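Local atomic coordinates of 2-dehydropantoate 2-reductase (Bacillus subtilis, PDB entry 3EGO), a protein that probably catalyses the NADPH-dependent reduction of ketopantoate (2-dehydropantoate) to pantoate, a step in the biosynthesis of pantothenate. Residues Leu139-Trp144 with Pro167-Thr172; Ser116-Ile121 with Trp144-Asp149; Cys17-Ser22 with Glu52-Asp57. All coordinates share one frame; numbering follows the deposited sequence.

How the contacts relate
From the N terminus, contact 3 comes first: helix 12-22, whose start forms part of the glycine-rich segment 9-14, meets strand 52-57, closing a loop that takes in one strand, one helix and the antiparallel partner strand 45-49. Contact 2 closes a loop holding strand 133-138, and contact 1 closes one without a helix. These two cross, because 139-144 starts between the halves of contact 2 while 167-172 follows both. They share Trp144 and strand 142-146, the middle strand, antiparallel to 116-121 and parallel to 168-170, and so build one end of the sheet. Contact 3 packs a helix against another part of it; Ile142 CD1 and Cys17 SG join contacts 1 and 3.

Contact 1 of 3, residues Leu139-Trp144 with Pro167-Thr172; sequences LGAIKW and PIYYET
A chi1 of 62° sets CG of Trp144 between its backbone N and carbonyl carbon, while Tyr170 carries its ring anti to the backbone N (chi1 170°); together these bring the edge of the tyrosine ring to a face of the indole. The planes meet at 55° in an edge-to-face pair, and Tyr170 CD1 comes within 3.5 Å of Trp144 CH2. Tyr170 CA sits over the five-membered ring as a CH-pi donor, so Tyr170 lies over the indole with both its CA and its ring, a cover suited to a wide flat surface. The branch methyl Ile168 CG2 packs obliquely against Trp144 CD1 at 3.5 Å. The two strands form a parallel ladder, with Ile142 N donating to Pro167 O at its start, which adds strand 168-170 to the edge of the mixed sheet of the Rossmann-type domain. Tyr169 straddles Lys143 in the usual parallel way: its N donates to Ile142 O (2.9 Å) and its O accepts from Trp144 N. Glu171 N then bonds Trp144 O at 2.7 Å. On the other face, small Ala141 lets Tyr169 lie close, Ala141 CB to Tyr169 CE2 3.7 Å. The aliphatic stem of Lys143 passes the edge of that ring, and its NZ forms a salt bridge with Glu123; Glu171 OE2 instead meets the stem carbons CD and CE, staying 4.6 Å from Lys143 NZ.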
loop_
_atom_site.group_PDB
_atom_site.type_symbol
_atom_site.label_atom_id
_atom_site.label_comp_id
_atom_site.label_asym_id
_atom_site.label_seq_id
_atom_site.Cartn_x
_atom_site.Cartn_y
_atom_site.Cartn_z
ATOM N N LEU A 139 -14.252 12.909 25.754
ATOM C CA LEU A 139 -15.561 13.017 26.331
ATOM C C LEU A 139 -16.532 13.317 25.205
ATOM O O LEU A 139 -16.683 14.472 24.790
ATOM C CB LEU A 139 -15.578 14.121 27.397
ATOM C CG LEU A 139 -14.472 14.026 28.469
ATOM C CD1 LEU A 139 -14.565 15.201 29.475
ATOM C CD2 LEU A 139 -14.575 12.701 29.223
ATOM N N GLY A 140 -17.184 12.278 24.705
ATOM C CA GLY A 140 -18.091 12.400 23.568
ATOM C C GLY A 140 -19.515 12.085 23.965
ATOM O O GLY A 140 -20.020 12.530 25.019
ATOM N N ALA A 141 -20.151 11.253 23.151
ATOM C CA ALA A 141 -21.547 10.878 23.334
ATOM C C ALA A 141 -21.788 9.598 22.569
ATOM O O ALA A 141 -20.949 9.201 21.760
ATOM C CB ALA A 141 -22.451 11.987 22.758
ATOM N N ILE A 142 -22.920 8.960 22.824
ATOM C CA ILE A 142 -23.431 7.909 21.968
ATOM C C ILE A 142 -24.685 8.445 21.329
ATOM O O ILE A 142 -25.491 9.113 21.987
ATOM C CB ILE A 142 -23.739 6.635 22.753
ATOM C CG1 ILE A 142 -22.407 5.956 23.160
ATOM C CG2 ILE A 142 -24.625 5.652 21.925
ATOM C CD1 ILE A 142 -22.634 4.661 24.092
ATOM N N LYS A 143 -24.844 8.190 20.038
ATOM C CA LYS A 143 -26.087 8.550 19.334
ATOM C C LYS A 143 -26.700 7.304 18.731
ATOM O O LYS A 143 -26.010 6.441 18.176
ATOM C CB LYS A 143 -25.790 9.600 18.246
ATOM C CG LYS A 143 -25.312 10.950 18.800
ATOM C CD LYS A 143 -24.790 11.847 17.704
ATOM C CE LYS A 143 -24.681 13.311 18.160
ATOM N NZ LYS A 143 -23.554 13.995 17.478
ATOM N N TRP A 144 -28.010 7.164 18.848
ATOM C CA TRP A 144 -28.648 5.939 18.390
ATOM C C TRP A 144 -29.957 6.256 17.647
ATOM O O TRP A 144 -30.498 7.362 17.791
ATOM C CB TRP A 144 -28.936 4.981 19.549
ATOM C CG TRP A 144 -29.875 5.569 20.522
ATOM C CD1 TRP A 144 -29.588 6.495 21.498
ATOM C CD2 TRP A 144 -31.278 5.300 20.611
ATOM N NE1 TRP A 144 -30.742 6.822 22.182
ATOM C CE2 TRP A 144 -31.791 6.088 21.669
ATOM C CE3 TRP A 144 -32.149 4.460 19.893
ATOM C CZ2 TRP A 144 -33.175 6.096 22.019
ATOM C CZ3 TRP A 144 -33.525 4.447 20.245
ATOM C CH2 TRP A 144 -34.016 5.269 21.305
ATOM N N PRO A 167 -23.334 11.131 27.881
ATOM C CA PRO A 167 -24.667 11.436 27.327
ATOM C C PRO A 167 -25.070 10.522 26.175
ATOM O O PRO A 167 -24.207 10.029 25.408
ATOM C CB PRO A 167 -24.512 12.886 26.825
ATOM C CG PRO A 167 -23.076 12.991 26.520
ATOM C CD PRO A 167 -22.384 12.224 27.627
ATOM N N ILE A 168 -26.375 10.333 26.019
ATOM C CA ILE A 168 -26.886 9.485 24.978
ATOM C C ILE A 168 -28.038 10.211 24.279
ATOM O O ILE A 168 -28.950 10.723 24.965
ATOM C CB ILE A 168 -27.351 8.130 25.563
ATOM C CG1 ILE A 168 -26.124 7.390 26.135
ATOM C CG2 ILE A 168 -27.933 7.273 24.472
ATOM C CD1 ILE A 168 -26.477 6.061 26.904
ATOM N N TYR A 169 -27.966 10.315 22.936
ATOM C CA TYR A 169 -28.917 11.135 22.167
ATOM C C TYR A 169 -29.588 10.283 21.125
ATOM O O TYR A 169 -28.926 9.460 20.484
ATOM C CB TYR A 169 -28.176 12.273 21.461
ATOM C CG TYR A 169 -27.444 13.136 22.414
ATOM C CD1 TYR A 169 -28.129 13.809 23.440
ATOM C CD2 TYR A 169 -26.066 13.302 22.313
ATOM C CE1 TYR A 169 -27.446 14.589 24.362
ATOM C CE2 TYR A 169 -25.401 14.093 23.223
ATOM C CZ TYR A 169 -26.105 14.721 24.236
ATOM O OH TYR A 169 -25.416 15.536 25.106
ATOM N N TYR A 170 -30.902 10.454 20.973
ATOM C CA TYR A 170 -31.651 9.740 19.942
ATOM C C TYR A 170 -31.645 10.563 18.675
ATOM O O TYR A 170 -31.797 11.782 18.743
ATOM C CB TYR A 170 -33.096 9.547 20.406
ATOM C CG TYR A 170 -34.018 9.035 19.333
ATOM C CD1 TYR A 170 -33.909 7.738 18.854
ATOM C CD2 TYR A 170 -35.002 9.858 18.781
ATOM C CE1 TYR A 170 -34.763 7.270 17.864
ATOM C CE2 TYR A 170 -35.855 9.390 17.791
ATOM C CZ TYR A 170 -35.720 8.107 17.343
ATOM O OH TYR A 170 -36.558 7.648 16.350
ATOM N N GLU A 171 -31.461 9.916 17.523
ATOM C CA GLU A 171 -31.553 10.611 16.220
ATOM C C GLU A 171 -32.612 9.859 15.391
ATOM O O GLU A 171 -32.705 8.647 15.463
ATOM C CB GLU A 171 -30.202 10.658 15.495
ATOM C CG GLU A 171 -29.067 11.341 16.287
ATOM C CD GLU A 171 -29.081 12.876 16.175
ATOM O OE1 GLU A 171 -30.140 13.429 15.800
ATOM O OE2 GLU A 171 -28.043 13.529 16.461
ATOM N N THR A 172 -33.434 10.562 14.614
ATOM C CA THR A 172 -34.531 9.851 13.945
ATOM C C THR A 172 -34.108 9.065 12.705
ATOM O O THR A 172 -34.734 8.071 12.359
ATOM C CB THR A 172 -35.667 10.802 13.548
ATOM O OG1 THR A 172 -35.094 11.902 12.829
ATOM C CG2 THR A 172 -36.362 11.314 14.790
#

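Contact 2 of 3, residues Ser116-Ile121 with Trp144-Asp149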
loop_
_atom_site.group_PDB
_atom_site.type_symbol
_atom_site.label_atom_id
_atom_site.label_comp_id
_atom_site.label_asym_id
_atom_site.label_seq_id
_atom_site.Cartn_x
_atom_site.Cartn_y
_atom_site.Cartn_z
ATOM N N SER A 116 -36.026 -6.176 18.801
ATOM C CA SER A 116 -36.078 -4.767 18.419
ATOM C C SER A 116 -34.658 -4.299 18.172
ATOM O O SER A 116 -33.847 -4.297 19.086
ATOM C CB SER A 116 -36.685 -3.901 19.527
ATOM O OG SER A 116 -38.022 -4.285 19.845
ATOM N N ILE A 117 -34.383 -3.834 16.964
ATOM C CA ILE A 117 -33.029 -3.500 16.571
ATOM C C ILE A 117 -32.799 -2.019 16.518
ATOM O O ILE A 117 -33.548 -1.281 15.870
ATOM C CB ILE A 117 -32.676 -4.080 15.213
ATOM C CG1 ILE A 117 -32.990 -5.574 15.180
ATOM C CG2 ILE A 117 -31.172 -3.828 14.897
ATOM C CD1 ILE A 117 -32.285 -6.376 16.261
ATOM N N TYR A 118 -31.721 -1.612 17.192
ATOM C CA TYR A 118 -31.261 -0.248 17.224
ATOM C C TYR A 118 -29.811 -0.228 16.776
ATOM O O TYR A 118 -29.060 -1.199 16.962
ATOM C CB TYR A 118 -31.410 0.342 18.638
ATOM C CG TYR A 118 -32.835 0.169 19.142
ATOM C CD1 TYR A 118 -33.845 1.080 18.797
ATOM C CD2 TYR A 118 -33.182 -0.937 19.897
ATOM C CE1 TYR A 118 -35.167 0.877 19.230
ATOM C CE2 TYR A 118 -34.489 -1.145 20.334
ATOM C CZ TYR A 118 -35.477 -0.233 20.001
ATOM O OH TYR A 118 -36.764 -0.482 20.447
ATOM N N VAL A 119 -29.423 0.917 16.265
ATOM C CA VAL A 119 -28.139 1.096 15.637
ATOM C C VAL A 119 -27.594 2.448 16.119
ATOM O O VAL A 119 -28.360 3.386 16.278
ATOM C CB VAL A 119 -28.485 1.021 14.110
ATOM C CG1 VAL A 119 -28.394 2.339 13.355
ATOM C CG2 VAL A 119 -28.038 -0.322 13.416
ATOM N N GLY A 120 -26.291 2.557 16.384
ATOM C CA GLY A 120 -25.727 3.829 16.850
ATOM C C GLY A 120 -24.244 3.994 16.635
ATOM O O GLY A 120 -23.569 3.075 16.197
ATOM N N ILE A 121 -23.750 5.183 16.913
ATOM C CA ILE A 121 -22.344 5.445 16.793
ATOM C C ILE A 121 -21.816 5.951 18.118
ATOM O O ILE A 121 -22.540 6.559 18.921
ATOM C CB ILE A 121 -22.034 6.468 15.703
ATOM C CG1 ILE A 121 -22.728 7.799 16.005
ATOM C CG2 ILE A 121 -22.471 5.912 14.315
ATOM C CD1 ILE A 121 -22.337 8.870 14.990
ATOM N N TRP A 144 -28.010 7.164 18.848
ATOM C CA TRP A 144 -28.648 5.939 18.390
ATOM C C TRP A 144 -29.957 6.256 17.647
ATOM O O TRP A 144 -30.498 7.362 17.791
ATOM C CB TRP A 144 -28.936 4.981 19.549
ATOM C CG TRP A 144 -29.875 5.569 20.522
ATOM C CD1 TRP A 144 -29.588 6.495 21.498
ATOM C CD2 TRP A 144 -31.278 5.300 20.611
ATOM N NE1 TRP A 144 -30.742 6.822 22.182
ATOM C CE2 TRP A 144 -31.791 6.088 21.669
ATOM C CE3 TRP A 144 -32.149 4.460 19.893
ATOM C CZ2 TRP A 144 -33.175 6.096 22.019
ATOM C CZ3 TRP A 144 -33.525 4.447 20.245
ATOM C CH2 TRP A 144 -34.016 5.269 21.305
ATOM N N SER A 145 -30.433 5.278 16.871
ATOM C CA SER A 145 -31.668 5.392 16.081
ATOM C C SER A 145 -32.341 4.047 16.095
ATOM O O SER A 145 -31.667 3.038 16.335
ATOM C CB SER A 145 -31.330 5.717 14.639
ATOM O OG SER A 145 -30.563 6.901 14.558
ATOM N N ALA A 146 -33.650 3.992 15.820
ATOM C CA ALA A 146 -34.332 2.723 15.563
ATOM C C ALA A 146 -34.001 2.158 14.177
ATOM O O ALA A 146 -33.961 2.883 13.183
ATOM C CB ALA A 146 -35.932 2.895 15.672
ATOM N N PHE A 147 -33.786 0.865 14.089
ATOM C CA PHE A 147 -33.527 0.285 12.769
ATOM C C PHE A 147 -34.807 -0.448 12.365
ATOM O O PHE A 147 -35.419 -1.171 13.153
ATOM C CB PHE A 147 -32.310 -0.646 12.785
ATOM C CG PHE A 147 -31.965 -1.263 11.447
ATOM C CD1 PHE A 147 -31.184 -0.588 10.517
ATOM C CD2 PHE A 147 -32.393 -2.539 11.134
ATOM C CE1 PHE A 147 -30.841 -1.193 9.285
ATOM C CE2 PHE A 147 -32.063 -3.123 9.904
ATOM C CZ PHE A 147 -31.295 -2.445 8.989
ATOM N N ASP A 148 -35.195 -0.240 11.124
ATOM C CA ASP A 148 -36.391 -0.842 10.599
ATOM C C ASP A 148 -37.548 -0.348 11.466
ATOM O O ASP A 148 -37.663 0.845 11.709
ATOM C CB ASP A 148 -36.272 -2.362 10.618
ATOM C CG ASP A 148 -37.173 -3.021 9.588
ATOM O OD1 ASP A 148 -37.653 -2.304 8.681
ATOM O OD2 ASP A 148 -37.407 -4.246 9.690
ATOM N N ASP A 149 -38.363 -1.266 11.966
ATOM C CA ASP A 149 -39.604 -0.869 12.610
ATOM C C ASP A 149 -39.541 -0.943 14.131
ATOM O O ASP A 149 -40.548 -1.235 14.787
ATOM C CB ASP A 149 -40.743 -1.760 12.112
HETATM O O HOH W 1 -36.008 -3.738 14.432
#
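Tyr118 and Trp144 run side by side on one face of an antiparallel ladder, the rim of the indole pushed toward the tyrosine face. The rings stand at 79° in an offset edge-to-face pair, Trp144 CZ3 lying 3.7 Å from Tyr118 CD1. The small Ala146 lies obliquely against the tyrosine ring, its CA 3.7 Å from Tyr118 CD1. Tyr118 OH hydrogen-bonds the carbonyl of Glu151. Gly120, having no side chain, lets the backbones draw in to a CA-CA distance of 3.9 Å from Trp144.

On the other face the bumps are Ile117, Val119 and Phe147. Phe147 CB lies 4.0 Å from Ile117 CG2, and with CG anti to the backbone N (chi1 -179°) the ring runs on side by side with Ile117 and beside Val119 CG2. Leu108 of helix 103-109 packs on all three, and the ring of Trp174 meets Phe147. Three backbone bonds fix the register: Val119 and Ser145 exchange two, and Phe147 N donates to Ile117 O at 2.8 Å. Beyond them a water bridges Ile117 N and Phe147 O. Ser145 OG, on the same face as Val119, bonds the carbonyl of Glu171. Strand 116-128 pairs parallel with 94-97 on one side and antiparallel with 142-146 on the other, where the Rossmann-type sheet turns from parallel to mixed.

Contact 3 of 3, residues Cys17-Ser22 with Glu52-Asp57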
loop_
_atom_site.group_PDB
_atom_site.type_symbol
_atom_site.label_atom_id
_atom_site.label_comp_id
_atom_site.label_asym_id
_atom_site.label_seq_id
_atom_site.Cartn_x
_atom_site.Cartn_y
_atom_site.Cartn_z
ATOM N N CYS A 17 -18.868 1.455 28.094
ATOM C CA CYS A 17 -20.314 1.383 28.276
ATOM C C CYS A 17 -20.656 0.660 29.582
ATOM O O CYS A 17 -21.581 1.025 30.286
ATOM C CB CYS A 17 -20.959 0.596 27.116
ATOM S SG CYS A 17 -20.918 1.476 25.532
ATOM N N ALA A 18 -19.911 -0.400 29.893
ATOM C CA ALA A 18 -20.213 -1.170 31.110
ATOM C C ALA A 18 -20.020 -0.282 32.333
ATOM O O ALA A 18 -20.857 -0.282 33.206
ATOM C CB ALA A 18 -19.292 -2.399 31.180
ATOM N N TYR A 19 -18.936 0.497 32.390
ATOM C CA TYR A 19 -18.744 1.362 33.529
ATOM C C TYR A 19 -19.934 2.337 33.727
ATOM O O TYR A 19 -20.566 2.460 34.809
ATOM C CB TYR A 19 -17.417 2.155 33.437
ATOM C CG TYR A 19 -17.385 3.115 34.620
ATOM C CD1 TYR A 19 -17.045 2.655 35.897
ATOM C CD2 TYR A 19 -17.804 4.440 34.485
ATOM C CE1 TYR A 19 -17.080 3.508 36.983
ATOM C CE2 TYR A 19 -17.847 5.278 35.539
ATOM C CZ TYR A 19 -17.503 4.797 36.801
ATOM O OH TYR A 19 -17.554 5.655 37.870
ATOM N N TYR A 20 -20.284 3.030 32.664
ATOM C CA TYR A 20 -21.219 4.088 32.841
ATOM C C TYR A 20 -22.631 3.578 33.009
ATOM O O TYR A 20 -23.403 4.180 33.769
ATOM C CB TYR A 20 -21.093 5.105 31.693
ATOM C CG TYR A 20 -19.945 6.065 31.835
ATOM C CD1 TYR A 20 -18.835 5.985 30.999
ATOM C CD2 TYR A 20 -19.992 7.090 32.781
ATOM C CE1 TYR A 20 -17.792 6.889 31.098
ATOM C CE2 TYR A 20 -18.963 7.995 32.890
ATOM C CZ TYR A 20 -17.853 7.885 32.036
ATOM O OH TYR A 20 -16.807 8.799 32.127
ATOM N N LEU A 21 -22.993 2.484 32.327
ATOM C CA LEU A 21 -24.367 1.949 32.463
ATOM C C LEU A 21 -24.545 1.238 33.823
ATOM O O LEU A 21 -25.628 1.251 34.401
ATOM C CB LEU A 21 -24.723 0.993 31.315
ATOM C CG LEU A 21 -24.800 1.714 29.939
ATOM C CD1 LEU A 21 -24.878 0.715 28.745
ATOM C CD2 LEU A 21 -25.992 2.709 29.960
ATOM N N SER A 22 -23.456 0.705 34.357
ATOM C CA SER A 22 -23.461 0.108 35.712
ATOM C C SER A 22 -23.867 1.121 36.791
ATOM O O SER A 22 -24.317 0.726 37.870
ATOM C CB SER A 22 -22.087 -0.444 36.045
ATOM O OG SER A 22 -21.261 0.588 36.570
ATOM N N GLU A 52 -8.688 11.212 37.494
ATOM C CA GLU A 52 -9.541 10.449 38.378
ATOM C C GLU A 52 -9.599 8.973 37.961
ATOM O O GLU A 52 -9.488 8.616 36.778
ATOM C CB GLU A 52 -10.935 11.052 38.445
ATOM C CG GLU A 52 -10.947 12.506 38.924
ATOM C CD GLU A 52 -12.322 13.110 38.910
ATOM O OE1 GLU A 52 -12.871 13.349 37.806
ATOM O OE2 GLU A 52 -12.861 13.352 40.005
ATOM N N GLU A 53 -9.765 8.113 38.944
ATOM C CA GLU A 53 -9.955 6.688 38.666
ATOM C C GLU A 53 -11.145 6.221 39.431
ATOM O O GLU A 53 -11.207 6.380 40.657
ATOM C CB GLU A 53 -8.752 5.860 39.121
ATOM C CG GLU A 53 -7.546 6.026 38.310
ATOM C CD GLU A 53 -6.407 5.102 38.770
ATOM O OE1 GLU A 53 -6.666 3.997 39.332
ATOM O OE2 GLU A 53 -5.248 5.494 38.538
ATOM N N PHE A 54 -12.082 5.613 38.733
ATOM C CA PHE A 54 -13.275 5.081 39.364
ATOM C C PHE A 54 -13.289 3.567 39.262
ATOM O O PHE A 54 -12.660 2.998 38.370
ATOM C CB PHE A 54 -14.523 5.651 38.687
ATOM C CG PHE A 54 -14.537 7.151 38.654
ATOM C CD1 PHE A 54 -15.036 7.866 39.739
ATOM C CD2 PHE A 54 -13.955 7.846 37.595
ATOM C CE1 PHE A 54 -15.001 9.240 39.732
ATOM C CE2 PHE A 54 -13.928 9.226 37.586
ATOM C CZ PHE A 54 -14.478 9.920 38.664
ATOM N N ARG A 55 -14.011 2.927 40.167
ATOM C CA ARG A 55 -14.233 1.494 40.085
ATOM C C ARG A 55 -15.708 1.191 40.104
ATOM O O ARG A 55 -16.489 1.783 40.872
ATOM C CB ARG A 55 -13.533 0.732 41.256
ATOM C CG ARG A 55 -13.719 -0.770 41.099
ATOM C CD ARG A 55 -13.991 -1.461 42.418
ATOM N NE ARG A 55 -12.787 -1.673 43.217
ATOM C CZ ARG A 55 -12.416 -2.851 43.727
ATOM N NH1 ARG A 55 -11.316 -2.920 44.450
ATOM N NH2 ARG A 55 -13.144 -3.954 43.530
ATOM N N ALA A 56 -16.113 0.285 39.233
ATOM C CA ALA A 56 -17.486 -0.203 39.209
ATOM C C ALA A 56 -17.499 -1.710 39.260
ATOM O O ALA A 56 -16.789 -2.382 38.533
ATOM C CB ALA A 56 -18.235 0.257 37.919
ATOM N N ASP A 57 -18.386 -2.260 40.073
ATOM C CA ASP A 57 -18.520 -3.687 40.050
ATOM C C ASP A 57 -19.541 -4.117 38.944
ATOM O O ASP A 57 -20.515 -3.422 38.656
ATOM C CB ASP A 57 -18.663 -4.162 41.510
ATOM C CG ASP A 57 -17.530 -3.549 42.432
ATOM O OD1 ASP A 57 -16.301 -3.683 42.128
ATOM O OD2 ASP A 57 -17.856 -2.895 43.451
#
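Helix 17-22 passes over strand 52-56 at 74°, with the short axes 8.8 Å apart at closest approach and no hydrogen bond between the two segments. The side chain of Tyr19 spans most of that gap. With CG anti to the backbone N (chi1 175°), its ring reaches from the helix obliquely across the strand and touches two residues whose side chains start toward the helix, Ala56 and Phe54. Tyr19 CD1 rests 3.4 Å from Ala56 CB. At the phenol end, Tyr19 OH lies 3.1 Å from Phe54 CB, beyond which the phenylalanine side chain leads away. The methyl of Ala56 is small enough for the helix to come near, the CA atoms of Tyr19 and Ala56 being 6.0 Å apart, while the long, flat tyrosine can bridge to the next inward-facing residue. Between these two, the backbone carbon of Arg55 lies at the edge of the ring.

The helix is 12-22, whose start forms part of the glycine-rich segment of the Rossmann-type fold; Gly9 to Gly14 probably bind NADP(+), so this contact packs the first helix of the beta-alpha-beta unit against the sheet. Leu47 of the antiparallel strand 45-49 also lies against Tyr19, and Val27 of strand 26-30 against Ser22.

One turn on, Ser22 presents OG to the same methyl, 3.3 Å from Ala56 CB. Its hydroxyl donates back to Tyr19 O at 2.7 Å, approaching 29° out of the carbonyl plane. A serine suits this place because its polar group is satisfied within its own helix while its compact side chain fits against the alanine. On the far side of the strand, Arg55 and Asp57 point away from the helix, and Arg55 NH2 makes a weak salt bridge to Asp57 OD1 at 3.5 Å.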